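DNA mismatch repair protein MutS (Thermus aquaticus, PDB 1EWQ) binds mismatched DNA in mismatch repair, probably carrying out the recognition step, and has a weak ATPase activity. Local coordinates at residues L16-Y30 with G106-P118. Numbering follows the deposited sequence.
Sequences LLQQYVELRDQYPDY and GLVRREVTQLLTP. With nucleotides of chain B.
Gln-19 and Val-108 make the single hydrogen bond that crosses between helix 16-26 and the 106-118 segment. Gln-19 NE2 gives it to Val-108 O at 2.6 Å, with an N-H...O angle of 164°; the acceptor lies in the amide plane, and the donor sits in the carbonyl plane. With CG anti to the backbone N (chi1 179°) and the chain extended beyond it, the amide reaches the strand side. Its other amide atom, OE1, lies against the aliphatic chain of Arg-110, 3.1 Å from CD, the two side chains crossing at about a right angle.

Backbone amides from both segments hold consecutive phosphates of one DNA strand: Leu-16 N donates a hydrogen bond to OP1 of DT15 of chain B (2.5 Å) and Val-108 N one to OP1 of DC14 of chain B (2.8 Å). Both are nearly straight and go to the phosphates, not the bases.

Apolar side chains continue the contact. Leu-23 CD1 comes to 3.6 Å from Arg-110 O; Tyr-27 brings CE1 to 3.3 Å from Val-112 CG2 and CD2 against Leu-115 CD2, and Tyr-30 brings CE2 to 3.6 Å from Leu-115 CD1, both rings approached obliquely.

Helix 16-26 runs at 35° to strand 110-116 in broadly the same direction, the axes 9.2 Å apart at closest approach. The strand is an outermost one of the mixed sheet of MutS domain I, paired with 92-97. Phe-34 of strand 31-36 touches Leu-16, Gln-19 and Arg-110, while Tyr-227 of helix 215-232 packs on Tyr-30 and Thr-117.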
loop_
_atom_site.group_PDB
_atom_site.type_symbol
_atom_site.label_atom_id
_atom_site.label_comp_id
_atom_site.label_asym_id
_atom_site.label_seq_id
_atom_site.Cartn_x
_atom_site.Cartn_y
_atom_site.Cartn_z
ATOM N N LEU C 16 22.153 -32.374 -5.028
ATOM C CA LEU C 16 21.689 -31.041 -5.419
ATOM C C LEU C 16 21.312 -30.212 -4.195
ATOM O O LEU C 16 21.749 -29.068 -4.049
ATOM C CB LEU C 16 20.476 -31.135 -6.353
ATOM C CG LEU C 16 19.915 -29.800 -6.864
ATOM C CD1 LEU C 16 20.957 -29.109 -7.731
ATOM C CD2 LEU C 16 18.633 -30.032 -7.662
ATOM N N LEU C 17 20.499 -30.797 -3.322
ATOM C CA LEU C 17 20.068 -30.106 -2.116
ATOM C C LEU C 17 21.252 -29.743 -1.224
ATOM O O LEU C 17 21.164 -28.838 -0.398
ATOM C CB LEU C 17 19.050 -30.960 -1.354
ATOM C CG LEU C 17 17.705 -31.085 -2.076
ATOM C CD1 LEU C 17 16.763 -31.989 -1.287
ATOM C CD2 LEU C 17 17.097 -29.693 -2.246
ATOM N N GLN C 18 22.362 -30.449 -1.399
ATOM C CA GLN C 18 23.561 -30.163 -0.624
ATOM C C GLN C 18 24.196 -28.919 -1.208
ATOM O O GLN C 18 24.434 -27.944 -0.503
ATOM C CB GLN C 18 24.549 -31.327 -0.701
ATOM C CG GLN C 18 24.479 -32.266 0.487
ATOM C CD GLN C 18 24.840 -31.579 1.788
ATOM O OE1 GLN C 18 25.916 -30.995 1.916
ATOM N NE2 GLN C 18 23.940 -31.648 2.765
ATOM N N GLN C 19 24.464 -28.969 -2.508
ATOM C CA GLN C 19 25.054 -27.852 -3.227
ATOM C C GLN C 19 24.235 -26.606 -2.901
ATOM O O GLN C 19 24.782 -25.514 -2.744
ATOM C CB GLN C 19 25.018 -28.143 -4.730
ATOM C CG GLN C 19 25.587 -27.054 -5.613
ATOM C CD GLN C 19 25.534 -27.415 -7.082
ATOM O OE1 GLN C 19 24.467 -27.701 -7.622
ATOM N NE2 GLN C 19 26.691 -27.405 -7.738
ATOM N N TYR C 20 22.922 -26.791 -2.782
ATOM C CA TYR C 20 21.981 -25.713 -2.474
ATOM C C TYR C 20 22.131 -25.172 -1.050
ATOM O O TYR C 20 22.342 -23.974 -0.842
ATOM C CB TYR C 20 20.547 -26.218 -2.674
ATOM C CG TYR C 20 19.480 -25.367 -2.015
ATOM C CD1 TYR C 20 19.166 -24.099 -2.504
ATOM C CD2 TYR C 20 18.794 -25.828 -0.895
ATOM C CE1 TYR C 20 18.191 -23.311 -1.892
ATOM C CE2 TYR C 20 17.818 -25.049 -0.275
ATOM C CZ TYR C 20 17.522 -23.793 -0.779
ATOM O OH TYR C 20 16.559 -23.024 -0.170
ATOM N N VAL C 21 21.998 -26.069 -0.078
ATOM C CA VAL C 21 22.094 -25.724 1.334
ATOM C C VAL C 21 23.436 -25.097 1.704
ATOM O O VAL C 21 23.500 -24.230 2.573
ATOM C CB VAL C 21 21.839 -26.978 2.213
ATOM C CG1 VAL C 21 22.230 -26.709 3.661
ATOM C CG2 VAL C 21 20.366 -27.369 2.136
ATOM N N GLU C 22 24.500 -25.531 1.035
ATOM C CA GLU C 22 25.841 -25.015 1.294
ATOM C C GLU C 22 25.914 -23.523 0.984
ATOM O O GLU C 22 26.395 -22.732 1.799
ATOM C CB GLU C 22 26.867 -25.751 0.431
ATOM C CG GLU C 22 28.255 -25.803 1.032
ATOM C CD GLU C 22 28.355 -26.815 2.159
ATOM O OE1 GLU C 22 28.148 -28.023 1.888
ATOM O OE2 GLU C 22 28.634 -26.407 3.311
ATOM N N LEU C 23 25.441 -23.146 -0.202
ATOM C CA LEU C 23 25.444 -21.750 -0.627
ATOM C C LEU C 23 24.502 -20.923 0.242
ATOM O O LEU C 23 24.862 -19.842 0.709
ATOM C CB LEU C 23 25.009 -21.638 -2.093
ATOM C CG LEU C 23 25.893 -22.313 -3.145
ATOM C CD1 LEU C 23 25.203 -22.279 -4.498
ATOM C CD2 LEU C 23 27.236 -21.611 -3.209
ATOM N N ARG C 24 23.301 -21.449 0.458
ATOM C CA ARG C 24 22.288 -20.771 1.254
ATOM C C ARG C 24 22.828 -20.223 2.568
ATOM O O ARG C 24 22.736 -19.025 2.832
ATOM C CB ARG C 24 21.126 -21.722 1.543
ATOM C CG ARG C 24 19.974 -21.087 2.295
ATOM C CD ARG C 24 19.147 -22.153 2.980
ATOM N NE ARG C 24 19.980 -22.938 3.887
ATOM C CZ ARG C 24 19.562 -23.987 4.590
ATOM N NH1 ARG C 24 18.301 -24.397 4.503
ATOM N NH2 ARG C 24 20.410 -24.626 5.387
ATOM N N ASP C 25 23.384 -21.105 3.392
ATOM C CA ASP C 25 23.921 -20.708 4.692
ATOM C C ASP C 25 24.997 -19.631 4.605
ATOM O O ASP C 25 25.244 -18.920 5.573
ATOM C CB ASP C 25 24.466 -21.932 5.433
ATOM C CG ASP C 25 23.369 -22.903 5.835
ATOM O OD1 ASP C 25 22.406 -22.472 6.507
ATOM O OD2 ASP C 25 23.468 -24.098 5.483
ATOM N N GLN C 26 25.633 -19.515 3.444
ATOM C CA GLN C 26 26.659 -18.503 3.243
ATOM C C GLN C 26 26.072 -17.093 3.192
ATOM O O GLN C 26 26.791 -16.122 3.403
ATOM C CB GLN C 26 27.425 -18.778 1.946
ATOM C CG GLN C 26 28.403 -19.925 2.045
ATOM C CD GLN C 26 29.039 -20.260 0.713
ATOM O OE1 GLN C 26 29.442 -19.370 -0.039
ATOM N NE2 GLN C 26 29.151 -21.552 0.418
ATOM N N TYR C 27 24.777 -16.980 2.902
ATOM C CA TYR C 27 24.123 -15.671 2.835
ATOM C C TYR C 27 22.817 -15.644 3.634
ATOM O O TYR C 27 21.732 -15.481 3.079
ATOM C CB TYR C 27 23.854 -15.286 1.380
ATOM C CG TYR C 27 25.097 -15.278 0.522
ATOM C CD1 TYR C 27 25.547 -16.441 -0.101
ATOM C CD2 TYR C 27 25.837 -14.108 0.347
ATOM C CE1 TYR C 27 26.699 -16.437 -0.877
ATOM C CE2 TYR C 27 26.988 -14.093 -0.423
ATOM C CZ TYR C 27 27.414 -15.260 -1.033
ATOM O OH TYR C 27 28.554 -15.246 -1.804
ATOM N N PRO C 28 22.923 -15.789 4.961
ATOM C CA PRO C 28 21.848 -15.806 5.959
ATOM C C PRO C 28 20.760 -14.742 5.838
ATOM O O PRO C 28 19.601 -15.001 6.158
ATOM C CB PRO C 28 22.611 -15.679 7.273
ATOM C CG PRO C 28 23.871 -16.415 6.983
ATOM C CD PRO C 28 24.236 -15.901 5.622
ATOM N N ASP C 29 21.123 -13.546 5.389
ATOM C CA ASP C 29 20.143 -12.472 5.283
ATOM C C ASP C 29 19.641 -12.207 3.871
ATOM O O ASP C 29 19.082 -11.144 3.592
ATOM C CB ASP C 29 20.720 -11.189 5.872
ATOM C CG ASP C 29 21.210 -11.379 7.298
ATOM O OD1 ASP C 29 20.403 -11.811 8.157
ATOM O OD2 ASP C 29 22.404 -11.095 7.554
ATOM N N TYR C 30 19.837 -13.177 2.987
ATOM C CA TYR C 30 19.385 -13.046 1.607
ATOM C C TYR C 30 18.485 -14.215 1.260
ATOM O O TYR C 30 18.593 -15.287 1.862
ATOM C CB TYR C 30 20.568 -13.061 0.631
ATOM C CG TYR C 30 21.549 -11.927 0.794
ATOM C CD1 TYR C 30 22.372 -11.842 1.917
ATOM C CD2 TYR C 30 21.652 -10.934 -0.175
ATOM C CE1 TYR C 30 23.270 -10.795 2.066
ATOM C CE2 TYR C 30 22.544 -9.884 -0.033
ATOM C CZ TYR C 30 23.347 -9.822 1.088
ATOM O OH TYR C 30 24.220 -8.778 1.234
ATOM N N GLY C 106 29.585 -34.442 -13.107
ATOM C CA GLY C 106 28.403 -34.793 -12.350
ATOM C C GLY C 106 27.521 -33.583 -12.128
ATOM O O GLY C 106 26.859 -33.105 -13.052
ATOM N N LEU C 107 27.528 -33.083 -10.898
ATOM C CA LEU C 107 26.720 -31.932 -10.519
ATOM C C LEU C 107 27.242 -30.647 -11.166
ATOM O O LEU C 107 28.432 -30.349 -11.093
ATOM C CB LEU C 107 26.719 -31.809 -8.992
ATOM C CG LEU C 107 25.582 -31.032 -8.329
ATOM C CD1 LEU C 107 24.237 -31.577 -8.796
ATOM C CD2 LEU C 107 25.713 -31.150 -6.814
ATOM N N VAL C 108 26.353 -29.894 -11.809
ATOM C CA VAL C 108 26.748 -28.648 -12.462
ATOM C C VAL C 108 27.298 -27.648 -11.445
ATOM O O VAL C 108 26.817 -27.572 -10.312
ATOM C CB VAL C 108 25.557 -27.997 -13.205
ATOM C CG1 VAL C 108 25.984 -26.673 -13.823
ATOM C CG2 VAL C 108 25.042 -28.936 -14.284
ATOM N N ARG C 109 28.316 -26.892 -11.855
ATOM C CA ARG C 109 28.927 -25.890 -10.983
ATOM C C ARG C 109 27.939 -24.759 -10.703
ATOM O O ARG C 109 27.456 -24.105 -11.630
ATOM C CB ARG C 109 30.184 -25.290 -11.631
ATOM C CG ARG C 109 31.328 -26.269 -11.916
ATOM C CD ARG C 109 32.486 -25.555 -12.626
ATOM N NE ARG C 109 33.520 -26.472 -13.105
ATOM C CZ ARG C 109 34.525 -26.115 -13.905
ATOM N NH1 ARG C 109 34.629 -24.857 -14.313
ATOM N NH2 ARG C 109 35.425 -27.013 -14.296
ATOM N N ARG C 110 27.642 -24.533 -9.427
ATOM C CA ARG C 110 26.731 -23.462 -9.040
ATOM C C ARG C 110 27.319 -22.609 -7.929
ATOM O O ARG C 110 27.796 -23.118 -6.910
ATOM C CB ARG C 110 25.379 -24.036 -8.616
ATOM C CG ARG C 110 24.687 -24.706 -9.774
ATOM C CD ARG C 110 23.372 -25.363 -9.415
ATOM N NE ARG C 110 22.974 -26.241 -10.508
ATOM C CZ ARG C 110 21.870 -26.974 -10.528
ATOM N NH1 ARG C 110 21.031 -26.940 -9.503
ATOM N NH2 ARG C 110 21.610 -27.746 -11.574
ATOM N N GLU C 111 27.286 -21.299 -8.150
ATOM C CA GLU C 111 27.809 -20.337 -7.198
ATOM C C GLU C 111 26.944 -19.085 -7.260
ATOM O O GLU C 111 26.181 -18.886 -8.205
ATOM C CB GLU C 111 29.248 -19.962 -7.568
ATOM C CG GLU C 111 30.120 -21.136 -7.981
ATOM C CD GLU C 111 31.426 -20.693 -8.616
ATOM O OE1 GLU C 111 31.379 -19.958 -9.625
ATOM O OE2 GLU C 111 32.499 -21.083 -8.109
ATOM N N VAL C 112 27.074 -18.239 -6.247
ATOM C CA VAL C 112 26.329 -16.996 -6.205
ATOM C C VAL C 112 27.042 -16.007 -7.121
ATOM O O VAL C 112 28.188 -15.649 -6.885
ATOM C CB VAL C 112 26.273 -16.440 -4.771
ATOM C CG1 VAL C 112 25.522 -15.115 -4.755
ATOM C CG2 VAL C 112 25.591 -17.448 -3.856
ATOM N N THR C 113 26.359 -15.579 -8.175
ATOM C CA THR C 113 26.929 -14.646 -9.143
ATOM C C THR C 113 26.765 -13.180 -8.756
ATOM O O THR C 113 27.576 -12.337 -9.135
ATOM C CB THR C 113 26.310 -14.886 -10.547
ATOM O OG1 THR C 113 26.984 -15.982 -11.170
ATOM C CG2 THR C 113 26.421 -13.639 -11.441
ATOM N N GLN C 114 25.724 -12.876 -7.994
ATOM C CA GLN C 114 25.482 -11.502 -7.596
ATOM C C GLN C 114 24.393 -11.412 -6.556
ATOM O O GLN C 114 23.563 -12.308 -6.426
ATOM C CB GLN C 114 25.068 -10.672 -8.806
ATOM C CG GLN C 114 23.970 -11.318 -9.618
ATOM C CD GLN C 114 23.326 -10.359 -10.588
ATOM O OE1 GLN C 114 22.544 -10.763 -11.453
ATOM N NE2 GLN C 114 23.642 -9.077 -10.445
ATOM N N LEU C 115 24.408 -10.313 -5.816
ATOM C CA LEU C 115 23.418 -10.068 -4.796
ATOM C C LEU C 115 22.571 -8.906 -5.289
ATOM O O LEU C 115 23.082 -8.002 -5.957
ATOM C CB LEU C 115 24.105 -9.693 -3.482
ATOM C CG LEU C 115 25.122 -10.710 -2.948
ATOM C CD1 LEU C 115 25.711 -10.203 -1.637
ATOM C CD2 LEU C 115 24.444 -12.054 -2.731
ATOM N N LEU C 116 21.279 -8.940 -4.997
ATOM C CA LEU C 116 20.393 -7.855 -5.403
ATOM C C LEU C 116 19.825 -7.207 -4.161
ATOM O O LEU C 116 19.021 -7.803 -3.454
ATOM C CB LEU C 116 19.252 -8.363 -6.284
ATOM C CG LEU C 116 19.628 -9.004 -7.623
ATOM C CD1 LEU C 116 18.359 -9.289 -8.415
ATOM C CD2 LEU C 116 20.523 -8.086 -8.413
ATOM N N THR C 117 20.276 -5.990 -3.884
ATOM C CA THR C 117 19.807 -5.249 -2.732
ATOM C C THR C 117 19.392 -3.878 -3.246
ATOM O O THR C 117 19.965 -3.366 -4.191
ATOM C CB THR C 117 20.900 -5.147 -1.648
ATOM O OG1 THR C 117 21.913 -4.220 -2.050
ATOM C CG2 THR C 117 21.525 -6.527 -1.420
ATOM N N PRO C 118 18.391 -3.266 -2.619
ATOM C CA PRO C 118 17.896 -1.953 -3.041
ATOM C C PRO C 118 18.940 -0.907 -3.416
ATOM O O PRO C 118 18.800 -0.239 -4.439
ATOM C CB PRO C 118 16.997 -1.528 -1.877
ATOM C CG PRO C 118 17.598 -2.236 -0.703
ATOM C CD PRO C 118 17.927 -3.596 -1.261
ATOM P P DC B 14 22.743 -31.471 -12.619
ATOM O OP1 DC B 14 23.641 -30.737 -11.690
ATOM O OP2 DC B 14 23.330 -32.310 -13.698
ATOM O "O5'" DC B 14 21.758 -32.343 -11.720
ATOM C "C5'" DC B 14 20.915 -31.702 -10.765
ATOM C "C4'" DC B 14 19.995 -32.701 -10.105
ATOM O "O4'" DC B 14 19.113 -33.296 -11.089
ATOM C "C3'" DC B 14 20.699 -33.864 -9.407
ATOM O "O3'" DC B 14 20.018 -34.148 -8.180
ATOM C "C2'" DC B 14 20.541 -35.010 -10.392
ATOM C "C1'" DC B 14 19.179 -34.713 -11.000
ATOM N N1 DC B 14 18.928 -35.277 -12.347
ATOM C C2 DC B 14 17.833 -36.146 -12.528
ATOM O O2 DC B 14 17.131 -36.447 -11.547
ATOM N N3 DC B 14 17.572 -36.634 -13.763
ATOM C C4 DC B 14 18.353 -36.298 -14.790
ATOM N N4 DC B 14 18.045 -36.787 -15.995
ATOM C C5 DC B 14 19.486 -35.441 -14.631
ATOM C C6 DC B 14 19.733 -34.957 -13.405
ATOM P P DT B 15 20.717 -35.076 -7.070
ATOM O OP1 DT B 15 20.784 -34.327 -5.790
ATOM O OP2 DT B 15 21.956 -35.660 -7.652
ATOM O "O5'" DT B 15 19.652 -36.232 -6.851
ATOM C "C5'" DT B 15 18.883 -36.699 -7.947
ATOM C "C4'" DT B 15 17.932 -37.781 -7.496
ATOM O "O4'" DT B 15 17.323 -38.333 -8.681
ATOM C "C3'" DT B 15 18.620 -38.956 -6.814
ATOM O "O3'" DT B 15 17.701 -39.572 -5.906
ATOM C "C2'" DT B 15 18.984 -39.862 -7.975
ATOM C "C1'" DT B 15 17.890 -39.595 -8.999
ATOM N N1 DT B 15 18.366 -39.509 -10.390
ATOM C C2 DT B 15 17.531 -39.962 -11.387
ATOM O O2 DT B 15 16.426 -40.444 -11.166
ATOM N N3 DT B 15 18.033 -39.827 -12.660
ATOM C C4 DT B 15 19.256 -39.296 -13.025
ATOM O O4 DT B 15 19.567 -39.230 -14.217
ATOM C C5 DT B 15 20.083 -38.844 -11.926
ATOM C C7 DT B 15 21.422 -38.248 -12.226
ATOM C C6 DT B 15 19.605 -38.979 -10.680
#